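Local structure of proto-oncogene vav (Homo sapiens, 6NEW) at residues 46-51 against 98-103; 86-91 against 123-128; 178-183 against 215-220; 231-234 against 238-241; 269-274 against 278-283. The protein probably acts as a guanine nucleotide exchange factor for Rho-family GTPases such as Rac, with RhoGEF, PH and zinc-binding C1 domains in one chain. One frame throughout, in Å; residues are numbered along the deposited sequence.

Interaction 1: 46-51 against 98-103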
# COMPACT_ATOMS: atom_id res chain seq x y z
N ARG A 46 30.80 -2.69 0.76
CA ARG A 46 31.23 -2.00 1.98
C ARG A 46 30.09 -1.13 2.52
O ARG A 46 29.84 -1.15 3.73
CB ARG A 46 32.47 -1.13 1.70
CG ARG A 46 33.76 -1.69 2.28
CD ARG A 46 34.91 -0.70 2.14
NE ARG A 46 35.33 -0.53 0.74
CZ ARG A 46 36.22 -1.30 0.12
NH1 ARG A 46 36.79 -2.32 0.76
NH2 ARG A 46 36.53 -1.07 -1.15
N GLU A 47 29.40 -0.38 1.62
CA GLU A 47 28.26 0.48 1.96
C GLU A 47 27.11 -0.36 2.50
O GLU A 47 26.59 -0.03 3.56
CB GLU A 47 27.80 1.34 0.78
CG GLU A 47 27.16 2.64 1.22
CD GLU A 47 26.38 3.41 0.16
OE1 GLU A 47 26.88 3.53 -0.98
OE2 GLU A 47 25.30 3.94 0.50
N ILE A 48 26.77 -1.47 1.82
CA ILE A 48 25.72 -2.41 2.24
C ILE A 48 25.97 -2.91 3.67
O ILE A 48 25.04 -2.90 4.48
CB ILE A 48 25.56 -3.58 1.20
CG1 ILE A 48 24.85 -3.07 -0.08
CG2 ILE A 48 24.82 -4.77 1.80
CD1 ILE A 48 25.05 -3.93 -1.33
N GLN A 49 27.22 -3.28 3.98
CA GLN A 49 27.62 -3.78 5.29
C GLN A 49 27.62 -2.70 6.37
O GLN A 49 27.01 -2.89 7.42
CB GLN A 49 28.99 -4.46 5.22
CG GLN A 49 29.29 -5.34 6.44
CD GLN A 49 30.70 -5.89 6.47
OE1 GLN A 49 31.41 -5.94 5.45
NE2 GLN A 49 31.12 -6.34 7.63
N GLN A 50 28.32 -1.58 6.12
CA GLN A 50 28.44 -0.47 7.06
C GLN A 50 27.10 0.18 7.39
O GLN A 50 26.86 0.52 8.56
CB GLN A 50 29.49 0.56 6.59
CG GLN A 50 30.93 0.04 6.72
CD GLN A 50 31.97 0.81 5.94
OE1 GLN A 50 31.80 1.99 5.58
NE2 GLN A 50 33.10 0.16 5.67
N THR A 51 26.21 0.34 6.39
CA THR A 51 24.88 0.93 6.62
C THR A 51 24.01 -0.02 7.44
O THR A 51 23.27 0.45 8.29
CB THR A 51 24.21 1.42 5.34
OG1 THR A 51 24.05 0.34 4.43
CG2 THR A 51 24.94 2.60 4.69
N LYS A 98 24.34 -10.78 10.74
CA LYS A 98 25.23 -11.92 10.97
C LYS A 98 25.37 -12.79 9.72
O LYS A 98 26.49 -13.09 9.32
CB LYS A 98 24.78 -12.76 12.18
N GLU A 99 24.23 -13.17 9.10
CA GLU A 99 24.18 -14.00 7.89
C GLU A 99 24.73 -13.27 6.68
O GLU A 99 25.19 -13.92 5.74
CB GLU A 99 22.76 -14.51 7.62
CG GLU A 99 22.29 -15.55 8.63
CD GLU A 99 21.04 -16.30 8.22
OE1 GLU A 99 21.10 -17.07 7.23
OE2 GLU A 99 20.01 -16.17 8.91
N MET A 100 24.67 -11.92 6.69
CA MET A 100 25.20 -11.06 5.63
C MET A 100 26.73 -11.02 5.77
O MET A 100 27.42 -11.20 4.77
CB MET A 100 24.61 -9.64 5.70
CG MET A 100 25.14 -8.70 4.62
SD MET A 100 24.78 -6.95 4.89
CE MET A 100 25.59 -6.70 6.40
N LYS A 101 27.23 -10.81 7.01
CA LYS A 101 28.67 -10.78 7.33
C LYS A 101 29.34 -12.11 6.93
O LYS A 101 30.43 -12.09 6.36
CB LYS A 101 28.90 -10.46 8.82
CG LYS A 101 28.88 -8.97 9.13
CD LYS A 101 29.14 -8.73 10.60
CE LYS A 101 29.13 -7.27 10.97
NZ LYS A 101 29.00 -7.08 12.44
N GLU A 102 28.65 -13.25 7.18
CA GLU A 102 29.10 -14.60 6.81
C GLU A 102 29.15 -14.74 5.28
O GLU A 102 30.10 -15.32 4.76
CB GLU A 102 28.20 -15.68 7.41
CG GLU A 102 28.42 -15.92 8.90
CD GLU A 102 27.18 -16.30 9.71
OE1 GLU A 102 26.29 -16.99 9.16
OE2 GLU A 102 27.12 -15.93 10.90
N ALA A 103 28.13 -14.20 4.58
CA ALA A 103 28.06 -14.24 3.11
C ALA A 103 29.15 -13.35 2.48
O ALA A 103 29.73 -13.74 1.47
CB ALA A 103 26.69 -13.80 2.64
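Met100 reaches from helix 86-105 to helix 37-71 and lays its thioether against Ile48 and Gln49, joining two long helices of the all-helical RhoGEF (DH) domain. The two short segments run nearly antiparallel, at 152°, with axes 10.8 Å apart, so side chains have to bridge the space, Met100 reaching as far as the backbone of 46-51, and no hydrogen bond crosses it. The tight part is the buried one. With CG anti to the backbone N (chi1 180°) the Met100 chain runs straight out, then bends at its last torsion. SD rests against CG2 of Ile48 at 3.8 Å, while CE lies 3.7 Å from CA of Gln49 and also touches its CG. Cut back to an alanine, this position would lose SD and CE, which would probably leave Ile48 CG2 and the flank of Gln49 facing a gap between the helices. Behind this layer Ile48 packs on Leu185 and Leu189 of helix 182-191. The solvent side is looser: the exposed Lys101 stretches out fully and crosses the Gln49 side chain at about a right angle, touching it through methylenes. There, Gln49 NE2, which also makes a weak hydrogen bond to Glu53, sits 3.8 Å from Lys101 CG and 4.0 Å from Lys101 CE.

Interaction 2: 86-91 against 123-128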
# COMPACT_ATOMS: atom_id res chain seq x y z
N ILE A 86 9.28 -2.55 16.60
CA ILE A 86 10.74 -2.29 16.72
C ILE A 86 11.52 -3.44 17.38
O ILE A 86 12.55 -3.83 16.83
CB ILE A 86 11.17 -0.92 17.37
CG1 ILE A 86 10.52 0.29 16.69
CG2 ILE A 86 12.72 -0.77 17.45
CD1 ILE A 86 11.27 1.56 16.75
N GLU A 87 11.03 -3.98 18.52
CA GLU A 87 11.71 -5.09 19.20
C GLU A 87 11.96 -6.24 18.23
O GLU A 87 13.10 -6.71 18.14
CB GLU A 87 10.96 -5.54 20.47
N ASP A 88 10.94 -6.60 17.42
CA ASP A 88 11.02 -7.64 16.39
C ASP A 88 11.93 -7.24 15.21
O ASP A 88 12.62 -8.11 14.68
CB ASP A 88 9.62 -8.07 15.89
CG ASP A 88 9.59 -9.43 15.19
OD1 ASP A 88 10.64 -10.06 15.08
OD2 ASP A 88 8.50 -9.85 14.74
N LEU A 89 11.96 -5.94 14.81
CA LEU A 89 12.84 -5.48 13.72
C LEU A 89 14.29 -5.74 14.10
O LEU A 89 15.00 -6.41 13.34
CB LEU A 89 12.65 -3.99 13.43
CG LEU A 89 11.35 -3.52 12.79
CD1 LEU A 89 11.40 -2.06 12.49
CD2 LEU A 89 11.06 -4.25 11.49
N LEU A 90 14.68 -5.28 15.31
CA LEU A 90 16.00 -5.45 15.91
C LEU A 90 16.41 -6.93 15.93
O LEU A 90 17.55 -7.22 15.59
CB LEU A 90 16.04 -4.84 17.32
CG LEU A 90 17.35 -4.91 18.13
CD1 LEU A 90 18.54 -4.31 17.36
CD2 LEU A 90 17.21 -4.20 19.46
N ARG A 91 15.48 -7.85 16.25
CA ARG A 91 15.81 -9.27 16.26
C ARG A 91 16.08 -9.80 14.83
O ARG A 91 17.12 -10.42 14.62
CB ARG A 91 14.75 -10.09 17.01
CG ARG A 91 15.26 -11.45 17.48
CD ARG A 91 14.15 -12.48 17.58
NE ARG A 91 14.71 -13.82 17.69
CZ ARG A 91 15.15 -14.36 18.82
NH1 ARG A 91 15.07 -13.69 19.97
NH2 ARG A 91 15.67 -15.58 18.82
N PHE A 123 11.01 -9.76 6.33
CA PHE A 123 10.96 -8.29 6.35
C PHE A 123 9.54 -7.75 6.16
O PHE A 123 9.36 -6.54 6.19
CB PHE A 123 11.87 -7.69 5.27
CG PHE A 123 13.37 -7.77 5.42
CD1 PHE A 123 13.99 -7.46 6.63
CD2 PHE A 123 14.19 -8.02 4.32
CE1 PHE A 123 15.38 -7.51 6.76
CE2 PHE A 123 15.58 -8.05 4.45
CZ PHE A 123 16.17 -7.79 5.67
N LEU A 124 8.53 -8.62 5.94
CA LEU A 124 7.15 -8.16 5.73
C LEU A 124 6.54 -7.53 6.99
O LEU A 124 5.50 -6.88 6.91
CB LEU A 124 6.27 -9.28 5.16
CG LEU A 124 6.43 -9.53 3.66
CD1 LEU A 124 5.72 -10.79 3.25
CD2 LEU A 124 5.89 -8.36 2.83
N VAL A 125 7.26 -7.63 8.13
CA VAL A 125 6.93 -7.02 9.41
C VAL A 125 7.02 -5.49 9.27
O VAL A 125 6.51 -4.75 10.12
CB VAL A 125 7.76 -7.58 10.59
CG1 VAL A 125 7.43 -9.05 10.87
CG2 VAL A 125 9.27 -7.37 10.38
N TYR A 126 7.62 -5.02 8.14
CA TYR A 126 7.71 -3.60 7.78
C TYR A 126 6.35 -3.09 7.31
O TYR A 126 6.12 -1.88 7.29
CB TYR A 126 8.82 -3.33 6.75
CG TYR A 126 10.17 -3.11 7.38
CD1 TYR A 126 10.50 -1.88 7.95
CD2 TYR A 126 11.11 -4.13 7.45
CE1 TYR A 126 11.74 -1.67 8.56
CE2 TYR A 126 12.35 -3.93 8.05
CZ TYR A 126 12.65 -2.70 8.61
OH TYR A 126 13.87 -2.52 9.20
N GLY A 127 5.47 -4.03 6.94
CA GLY A 127 4.09 -3.75 6.57
C GLY A 127 3.38 -3.22 7.81
O GLY A 127 2.96 -2.05 7.82
N ARG A 128 3.41 -4.03 8.91
CA ARG A 128 2.88 -3.70 10.25
C ARG A 128 3.49 -2.39 10.80
O ARG A 128 2.77 -1.65 11.47
CB ARG A 128 3.13 -4.87 11.22
CG ARG A 128 2.33 -4.82 12.54
CD ARG A 128 2.77 -5.94 13.47
NE ARG A 128 2.03 -5.99 14.73
CZ ARG A 128 2.29 -5.27 15.81
NH1 ARG A 128 3.26 -4.35 15.79
NH2 ARG A 128 1.57 -5.41 16.91
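Leu89 of helix 86-105 covers one face of the Tyr126 ring, and its side chain carries most of this contact. From CB, which itself meets nothing of 123-128, the chain passes to CG, set anti to the carbonyl carbon (chi1 -69°), and there it forks toward the other segment. CD1 takes the outer part of the ring, 4.0 Å from Tyr126 CE1. CD2 does more. It stands over the ring as a CH-pi contact, 3.8 Å from the Tyr126 centroid and 17° off the ring normal, shifted toward the CZ side, where the separation from Tyr126 CZ is 3.6 Å. The same methyl also touches Val125 CG2 at 3.8 Å, so it fits into the corner formed by a valine methyl and an aromatic face. At the more exposed border, Asp88 OD2 only grazes Val125 CG1, at 4.1 Å, and no hydrogen bond crosses between the segments. The ring's polar end is used beyond them: Tyr126 OH is hydrogen-bonded to the hydroxyl of Tyr55 on helix 37-71. A leucine in place of Tyr126 would probably strip Leu89 CD2 of its aromatic face and leave the Tyr55 hydroxyl without this partner. Pro175 packs against both Leu89 and Tyr126, completing an apolar cluster in which several helices meet, the kind of interior that holds together the helical bundle of a RhoGEF (DH) domain.

Interaction 3: 178-183 against 215-220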
# COMPACT_ATOMS: atom_id res chain seq x y z
N ARG A 178 14.97 2.87 5.65
CA ARG A 178 15.89 1.74 5.46
C ARG A 178 15.35 0.65 4.54
O ARG A 178 16.03 0.29 3.57
CB ARG A 178 16.36 1.15 6.80
CG ARG A 178 17.37 0.00 6.66
CD ARG A 178 18.75 0.49 6.24
NE ARG A 178 19.69 -0.61 6.04
CZ ARG A 178 20.76 -0.54 5.26
NH1 ARG A 178 21.04 0.57 4.59
NH2 ARG A 178 21.56 -1.59 5.13
N VAL A 179 14.13 0.13 4.82
CA VAL A 179 13.51 -0.93 4.03
C VAL A 179 13.31 -0.50 2.56
O VAL A 179 13.35 -1.35 1.68
CB VAL A 179 12.23 -1.51 4.70
CG1 VAL A 179 11.06 -0.52 4.65
CG2 VAL A 179 11.84 -2.87 4.12
N LEU A 180 13.18 0.81 2.31
CA LEU A 180 12.99 1.40 1.00
C LEU A 180 14.31 1.63 0.24
O LEU A 180 14.27 1.96 -0.95
CB LEU A 180 12.19 2.72 1.12
CG LEU A 180 10.66 2.65 0.90
CD1 LEU A 180 9.97 1.76 1.91
CD2 LEU A 180 10.05 4.04 0.96
N LYS A 181 15.46 1.44 0.91
CA LYS A 181 16.79 1.65 0.32
C LYS A 181 17.47 0.38 -0.21
O LYS A 181 18.34 0.50 -1.07
CB LYS A 181 17.75 2.39 1.28
CG LYS A 181 17.34 3.80 1.71
CD LYS A 181 17.37 4.88 0.63
CE LYS A 181 17.07 6.23 1.23
NZ LYS A 181 17.04 7.31 0.21
N TYR A 182 17.13 -0.82 0.32
CA TYR A 182 17.75 -2.08 -0.11
C TYR A 182 17.78 -2.29 -1.60
O TYR A 182 18.83 -2.66 -2.13
CB TYR A 182 17.14 -3.30 0.57
CG TYR A 182 17.40 -3.33 2.05
CD1 TYR A 182 18.70 -3.38 2.56
CD2 TYR A 182 16.35 -3.30 2.96
CE1 TYR A 182 18.94 -3.40 3.93
CE2 TYR A 182 16.58 -3.31 4.33
CZ TYR A 182 17.88 -3.37 4.81
OH TYR A 182 18.08 -3.36 6.17
N HIS A 183 16.66 -2.02 -2.29
CA HIS A 183 16.58 -2.15 -3.76
C HIS A 183 17.48 -1.13 -4.46
O HIS A 183 18.01 -1.43 -5.52
CB HIS A 183 15.12 -2.11 -4.27
CG HIS A 183 14.48 -0.76 -4.25
ND1 HIS A 183 14.43 0.04 -5.37
CD2 HIS A 183 13.87 -0.11 -3.22
CE1 HIS A 183 13.81 1.15 -5.00
NE2 HIS A 183 13.46 1.11 -3.72
N CYS A 215 5.33 -3.60 -1.60
CA CYS A 215 4.41 -4.10 -0.56
C CYS A 215 4.20 -3.08 0.54
O CYS A 215 3.05 -2.79 0.87
CB CYS A 215 4.91 -5.41 0.04
SG CYS A 215 4.75 -6.83 -1.07
N VAL A 216 5.31 -2.53 1.07
CA VAL A 216 5.37 -1.51 2.12
C VAL A 216 4.63 -0.25 1.70
O VAL A 216 3.83 0.29 2.47
CB VAL A 216 6.86 -1.25 2.53
CG1 VAL A 216 7.01 0.01 3.38
CG2 VAL A 216 7.43 -2.45 3.25
N ASN A 217 4.83 0.18 0.45
CA ASN A 217 4.16 1.35 -0.10
C ASN A 217 2.66 1.11 -0.30
O ASN A 217 1.86 2.02 -0.02
CB ASN A 217 4.84 1.79 -1.39
CG ASN A 217 6.20 2.39 -1.15
OD1 ASN A 217 6.36 3.30 -0.32
ND2 ASN A 217 7.20 1.93 -1.88
N GLU A 218 2.27 -0.12 -0.74
CA GLU A 218 0.88 -0.48 -0.96
C GLU A 218 0.12 -0.62 0.35
O GLU A 218 -1.07 -0.31 0.39
CB GLU A 218 0.73 -1.73 -1.83
CG GLU A 218 1.14 -1.57 -3.29
CD GLU A 218 0.83 -0.25 -3.97
OE1 GLU A 218 -0.35 0.15 -4.00
OE2 GLU A 218 1.78 0.38 -4.50
N VAL A 219 0.82 -1.00 1.42
CA VAL A 219 0.26 -1.12 2.78
C VAL A 219 -0.15 0.27 3.28
O VAL A 219 -1.26 0.44 3.78
CB VAL A 219 1.21 -1.88 3.75
CG1 VAL A 219 0.80 -1.67 5.20
CG2 VAL A 219 1.25 -3.36 3.41
N LYS A 220 0.73 1.27 3.09
CA LYS A 220 0.49 2.66 3.49
C LYS A 220 -0.73 3.21 2.71
O LYS A 220 -1.65 3.73 3.34
CB LYS A 220 1.76 3.49 3.22
CG LYS A 220 1.74 4.90 3.81
CD LYS A 220 2.98 5.69 3.38
CE LYS A 220 3.09 7.05 4.04
NZ LYS A 220 2.09 8.02 3.52
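Leu180 overlaps Val216 with one methyl and the side-chain amide of Asn217 with the other. It lies where helix 174-179 passes into helix 182-191, and its two branches divide the work. CD1 presses against Val216 CG1 at 3.7 Å, the closest approach between the two segments, and CD2 lies 4.0 Å from Asn217 OD1, a van der Waals touch at the edge of the patch. Both pairs meet at a slant. Val216 offers CG1 because that methyl is anti to its backbone N (chi1 167°), which directs it across to the 178-183 side. The same methyl has a second, slacker neighbour in Val179 CG1, 4.3 Å away, so Val216 CG1 faces two apolar side chains from consecutive residues. No hydrogen bond links the segments; the patch is purely apolar apart from the Asn217 amide along its rim.

Polar interactions lie on the other side of 178-183. Arg178 NE makes a weak bond of 3.2 Å to Tyr182 OH, with an angle of 136° at the hydrogen, and Tyr182 CD1 lies above one face of the guanidinium, displaced toward its rim. Glu52 on helix 37-71 ties the pair together: its OE1 forms a salt bridge with Arg178 NH2 and takes part in a hydrogen bond with Tyr182 OH. Segment 178-183 thus lies between helix 37-71, met through Arg178 and Tyr182, and the long helix 196-235, met through Val179 and Leu180, while Tyr126 of helix 125-131 packs against both Val179 and Val216.

Interaction 4: 231-234 against 238-241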
# COMPACT_ATOMS: atom_id res chain seq x y z
N ASN A 231 -14.64 6.70 7.12
CA ASN A 231 -15.30 8.00 7.10
C ASN A 231 -16.60 8.01 6.31
O ASN A 231 -17.59 8.54 6.81
CB ASN A 231 -14.36 9.09 6.64
CG ASN A 231 -13.52 9.57 7.78
OD1 ASN A 231 -14.05 10.12 8.74
ND2 ASN A 231 -12.23 9.25 7.78
N PHE A 232 -16.63 7.37 5.12
CA PHE A 232 -17.85 7.29 4.32
C PHE A 232 -18.89 6.48 5.07
O PHE A 232 -20.06 6.87 5.06
CB PHE A 232 -17.59 6.65 2.93
CG PHE A 232 -16.75 7.42 1.94
CD1 PHE A 232 -16.56 8.79 2.07
CD2 PHE A 232 -16.18 6.77 0.85
CE1 PHE A 232 -15.80 9.50 1.13
CE2 PHE A 232 -15.44 7.48 -0.10
CZ PHE A 232 -15.25 8.84 0.05
N GLN A 233 -18.45 5.37 5.73
CA GLN A 233 -19.32 4.50 6.51
C GLN A 233 -20.11 5.31 7.50
O GLN A 233 -21.31 5.16 7.51
CB GLN A 233 -18.57 3.38 7.24
CG GLN A 233 -19.52 2.26 7.68
CD GLN A 233 -19.81 1.31 6.55
OE1 GLN A 233 -18.90 0.85 5.86
NE2 GLN A 233 -21.09 0.99 6.35
N LEU A 234 -19.47 6.22 8.26
CA LEU A 234 -20.10 7.10 9.25
C LEU A 234 -21.09 8.10 8.67
O LEU A 234 -22.15 8.32 9.24
CB LEU A 234 -19.04 7.88 10.06
CG LEU A 234 -18.22 7.08 11.05
CD1 LEU A 234 -17.05 7.89 11.54
CD2 LEU A 234 -19.06 6.58 12.20
N ASN A 238 -28.65 4.38 6.57
CA ASN A 238 -29.47 3.27 6.07
C ASN A 238 -28.71 2.36 5.10
O ASN A 238 -29.31 1.65 4.27
CB ASN A 238 -30.83 3.73 5.50
CG ASN A 238 -31.89 4.04 6.54
OD1 ASN A 238 -31.67 4.02 7.77
ND2 ASN A 238 -33.08 4.37 6.07
N LEU A 239 -27.38 2.35 5.25
CA LEU A 239 -26.48 1.48 4.53
C LEU A 239 -26.29 0.31 5.51
O LEU A 239 -25.72 0.50 6.58
CB LEU A 239 -25.14 2.20 4.24
CG LEU A 239 -23.98 1.35 3.72
CD1 LEU A 239 -24.34 0.58 2.44
CD2 LEU A 239 -22.75 2.21 3.52
N ASP A 240 -26.85 -0.86 5.18
CA ASP A 240 -26.82 -2.04 6.05
C ASP A 240 -25.54 -2.91 5.95
O ASP A 240 -25.50 -3.98 6.54
CB ASP A 240 -28.08 -2.91 5.80
CG ASP A 240 -28.11 -3.67 4.47
OD1 ASP A 240 -27.51 -3.18 3.48
OD2 ASP A 240 -28.78 -4.73 4.41
N GLN A 241 -24.53 -2.50 5.15
CA GLN A 241 -23.32 -3.31 4.99
C GLN A 241 -22.09 -2.45 5.02
O GLN A 241 -22.18 -1.25 4.79
CB GLN A 241 -23.32 -4.10 3.65
CG GLN A 241 -24.56 -4.95 3.38
CD GLN A 241 -24.29 -6.09 2.42
OE1 GLN A 241 -23.42 -6.02 1.55
NE2 GLN A 241 -25.04 -7.16 2.57
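Gln233, near the C-terminal end of the long helix 196-235, reaches over to the backbone of Gln241 in the loop that follows, where the long C-terminal helix of the RhoGEF (DH) fold meets the beta-sheet of the PH fold. The chain turns back on itself here: only three residues separate the two segments, including the short strand 236-237.

The polar link is one hydrogen bond. Gln233 NE2 donates to Gln241 O over 2.9 Å, with 157° at the hydrogen. The acceptor lies close to the plane of the Gln233 amide, but the donor stands above the plane of the Gln241 carbonyl, 37° out of it. The side chain gets there by leaving the helix with CG anti to the backbone N and then bending at its second torsion (chi2 82°). The other end of the amide is engaged too: Gln233 OE1 accepts from the backbone N of Leu243. With both ends of the group held by the same loop, the amide is probably restrained from flipping.

The remaining contact is van der Waals. Leu239 sets its CB toward the helix, and its side chain crosses that of Gln233 at about a right angle, while on the sheet side it packs on Leu289 of strand 286-294. Its CG lies 3.9 Å from Gln233 NE2, and the nearer methyl, Leu239 CD2, sits 3.5 Å from that same nitrogen.

Interaction 5: 269-274 against 278-283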
# COMPACT_ATOMS: atom_id res chain seq x y z
N TYR A 269 -26.41 12.73 -4.27
CA TYR A 269 -25.00 12.62 -3.95
C TYR A 269 -24.63 11.16 -4.15
O TYR A 269 -25.34 10.28 -3.68
CB TYR A 269 -24.70 13.05 -2.50
CG TYR A 269 -23.24 13.35 -2.29
CD1 TYR A 269 -22.34 12.33 -1.96
CD2 TYR A 269 -22.74 14.63 -2.46
CE1 TYR A 269 -20.97 12.59 -1.82
CE2 TYR A 269 -21.37 14.90 -2.35
CZ TYR A 269 -20.50 13.88 -2.00
OH TYR A 269 -19.18 14.17 -1.81
N ALA A 270 -23.56 10.90 -4.89
CA ALA A 270 -23.13 9.54 -5.19
C ALA A 270 -21.71 9.26 -4.75
O ALA A 270 -20.85 10.13 -4.83
CB ALA A 270 -23.29 9.26 -6.68
N PHE A 271 -21.47 7.99 -4.39
CA PHE A 271 -20.16 7.43 -4.03
C PHE A 271 -19.94 6.25 -4.96
O PHE A 271 -20.72 5.29 -4.96
CB PHE A 271 -20.08 6.93 -2.57
CG PHE A 271 -20.33 7.97 -1.51
CD1 PHE A 271 -21.62 8.25 -1.08
CD2 PHE A 271 -19.26 8.64 -0.90
CE1 PHE A 271 -21.85 9.22 -0.10
CE2 PHE A 271 -19.49 9.60 0.08
CZ PHE A 271 -20.78 9.87 0.49
N LEU A 272 -18.90 6.34 -5.77
CA LEU A 272 -18.55 5.27 -6.68
C LEU A 272 -17.36 4.54 -6.11
O LEU A 272 -16.34 5.17 -5.81
CB LEU A 272 -18.24 5.81 -8.10
CG LEU A 272 -17.79 4.77 -9.13
CD1 LEU A 272 -18.86 3.77 -9.35
CD2 LEU A 272 -17.39 5.43 -10.43
N LEU A 273 -17.49 3.23 -5.99
CA LEU A 273 -16.44 2.32 -5.54
C LEU A 273 -16.28 1.33 -6.69
O LEU A 273 -17.05 1.44 -7.65
CB LEU A 273 -16.88 1.62 -4.23
CG LEU A 273 -17.00 2.56 -3.01
CD1 LEU A 273 -18.44 2.94 -2.77
CD2 LEU A 273 -16.42 1.92 -1.77
N ASP A 274 -15.34 0.38 -6.64
CA ASP A 274 -15.10 -0.58 -7.72
C ASP A 274 -16.32 -1.40 -8.13
O ASP A 274 -16.55 -1.59 -9.32
CB ASP A 274 -13.99 -1.57 -7.32
CG ASP A 274 -12.60 -0.99 -7.20
OD1 ASP A 274 -12.18 -0.26 -8.12
OD2 ASP A 274 -11.89 -1.37 -6.24
N LEU A 278 -23.46 4.13 -4.95
CA LEU A 278 -24.38 4.45 -3.86
C LEU A 278 -24.99 5.79 -4.20
O LEU A 278 -24.26 6.78 -4.34
CB LEU A 278 -23.62 4.54 -2.53
CG LEU A 278 -23.33 3.22 -1.80
CD1 LEU A 278 -22.06 2.60 -2.29
CD2 LEU A 278 -23.16 3.47 -0.32
N ILE A 279 -26.29 5.81 -4.46
CA ILE A 279 -27.02 7.02 -4.80
C ILE A 279 -27.75 7.45 -3.53
O ILE A 279 -28.65 6.75 -3.04
CB ILE A 279 -27.94 6.85 -6.05
CG1 ILE A 279 -27.12 6.42 -7.29
CG2 ILE A 279 -28.73 8.13 -6.34
CD1 ILE A 279 -27.91 5.54 -8.25
N CYS A 280 -27.28 8.54 -2.96
CA CYS A 280 -27.78 9.09 -1.71
C CYS A 280 -28.43 10.43 -1.92
O CYS A 280 -28.15 11.13 -2.89
CB CYS A 280 -26.65 9.21 -0.68
SG CYS A 280 -25.70 7.70 -0.43
N LYS A 281 -29.26 10.81 -0.95
CA LYS A 281 -29.93 12.10 -0.85
C LYS A 281 -29.44 12.70 0.46
O LYS A 281 -29.44 12.00 1.47
CB LYS A 281 -31.46 11.91 -0.82
CG LYS A 281 -32.23 13.21 -0.77
CD LYS A 281 -33.71 13.02 -1.07
CE LYS A 281 -34.46 14.33 -1.01
NZ LYS A 281 -34.14 15.22 -2.15
N ARG A 282 -28.99 13.97 0.45
CA ARG A 282 -28.54 14.61 1.68
C ARG A 282 -29.73 14.80 2.66
O ARG A 282 -30.73 15.43 2.30
CB ARG A 282 -27.78 15.92 1.40
CG ARG A 282 -27.25 16.58 2.68
CD ARG A 282 -26.53 17.90 2.44
NE ARG A 282 -27.38 18.95 1.86
CZ ARG A 282 -28.15 19.79 2.55
NH1 ARG A 282 -28.22 19.71 3.87
NH2 ARG A 282 -28.86 20.71 1.92
N ARG A 283 -29.66 14.15 3.84
CA ARG A 283 -30.67 14.18 4.90
C ARG A 283 -30.05 14.88 6.12
O ARG A 283 -29.96 14.32 7.22
CB ARG A 283 -31.16 12.75 5.21
CG ARG A 283 -32.48 12.69 5.97
CD ARG A 283 -32.38 11.85 7.23
NE ARG A 283 -32.76 10.45 7.00
CZ ARG A 283 -32.89 9.53 7.95
NH1 ARG A 283 -33.24 8.29 7.64
NH2 ARG A 283 -32.63 9.84 9.22
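Tyr269 and Cys280 pair across neighbouring strands of a beta hairpin in the PH domain, strand 266-273 running antiparallel to 276-283. Backbone bonds come first. Tyr269 and Cys280 form a hydrogen-bonded pair, with Tyr269 N to Cys280 O at 2.7 Å and Cys280 N to Tyr269 O also at 2.7 Å. Phe271 and Leu278 form a second such pair, each bond 3.0 Å between the N of one and the O of the other. Between them, Ala270 and Ile279 are a non-hydrogen-bonded pair, and Ala270 CA makes a CA-H...O contact of 3.1 Å to Leu278 O.

Aromatic contacts gather on the face carrying Tyr269, Phe271, Leu278 and Cys280. Phe271 CG is anti to the carbonyl carbon (chi1 -60°), which brings one edge of its ring to the sulfur: Cys280 SG lies 5.3 Å from the Phe271 centroid, 83° off the ring normal, a sulfur-aromatic contact. Tyr269 CE1 lies over one face of the same ring, displaced toward its rim. The Tyr269 hydroxyl is hydrogen-bonded to Asp252.

Apolar packing closes the turn end, where Leu273 CD1 meets Leu278 CD1 at 3.7 Å. Leu278 goes on to Leu239 and Leu243 in the loop that follows strand 236-237.

The chemistry is thus split: paired amides and carbonyls fix the hairpin register, while thiol, rings and leucines give this face an apolar surface for that loop and helix 196-235 to pack on.

Interactions 1, 2 and 3 knit together the RhoGEF domain. Interactions 1 and 2 share helix 86-105, with centres 19 Å apart and no direct touch, but interaction 3 meets both. Thr51 OG1 makes a weak hydrogen bond to Arg178 NH1, and Tyr126 CD1 packs on Val179 CG1 at 3.6 Å. Helix 196-235 then carries the chain from interaction 3 to interaction 4, about 32 Å away between centres. There it meets the sheet of the PH domain: Phe232 CD1 lies 3.6 Å from Phe271 CE2, joining interactions 4 and 5, whose centres are 11 Å apart. None of the five includes a zinc ligand; loop residues Leu381 and Arg383 touch Cys215 beside interaction 3.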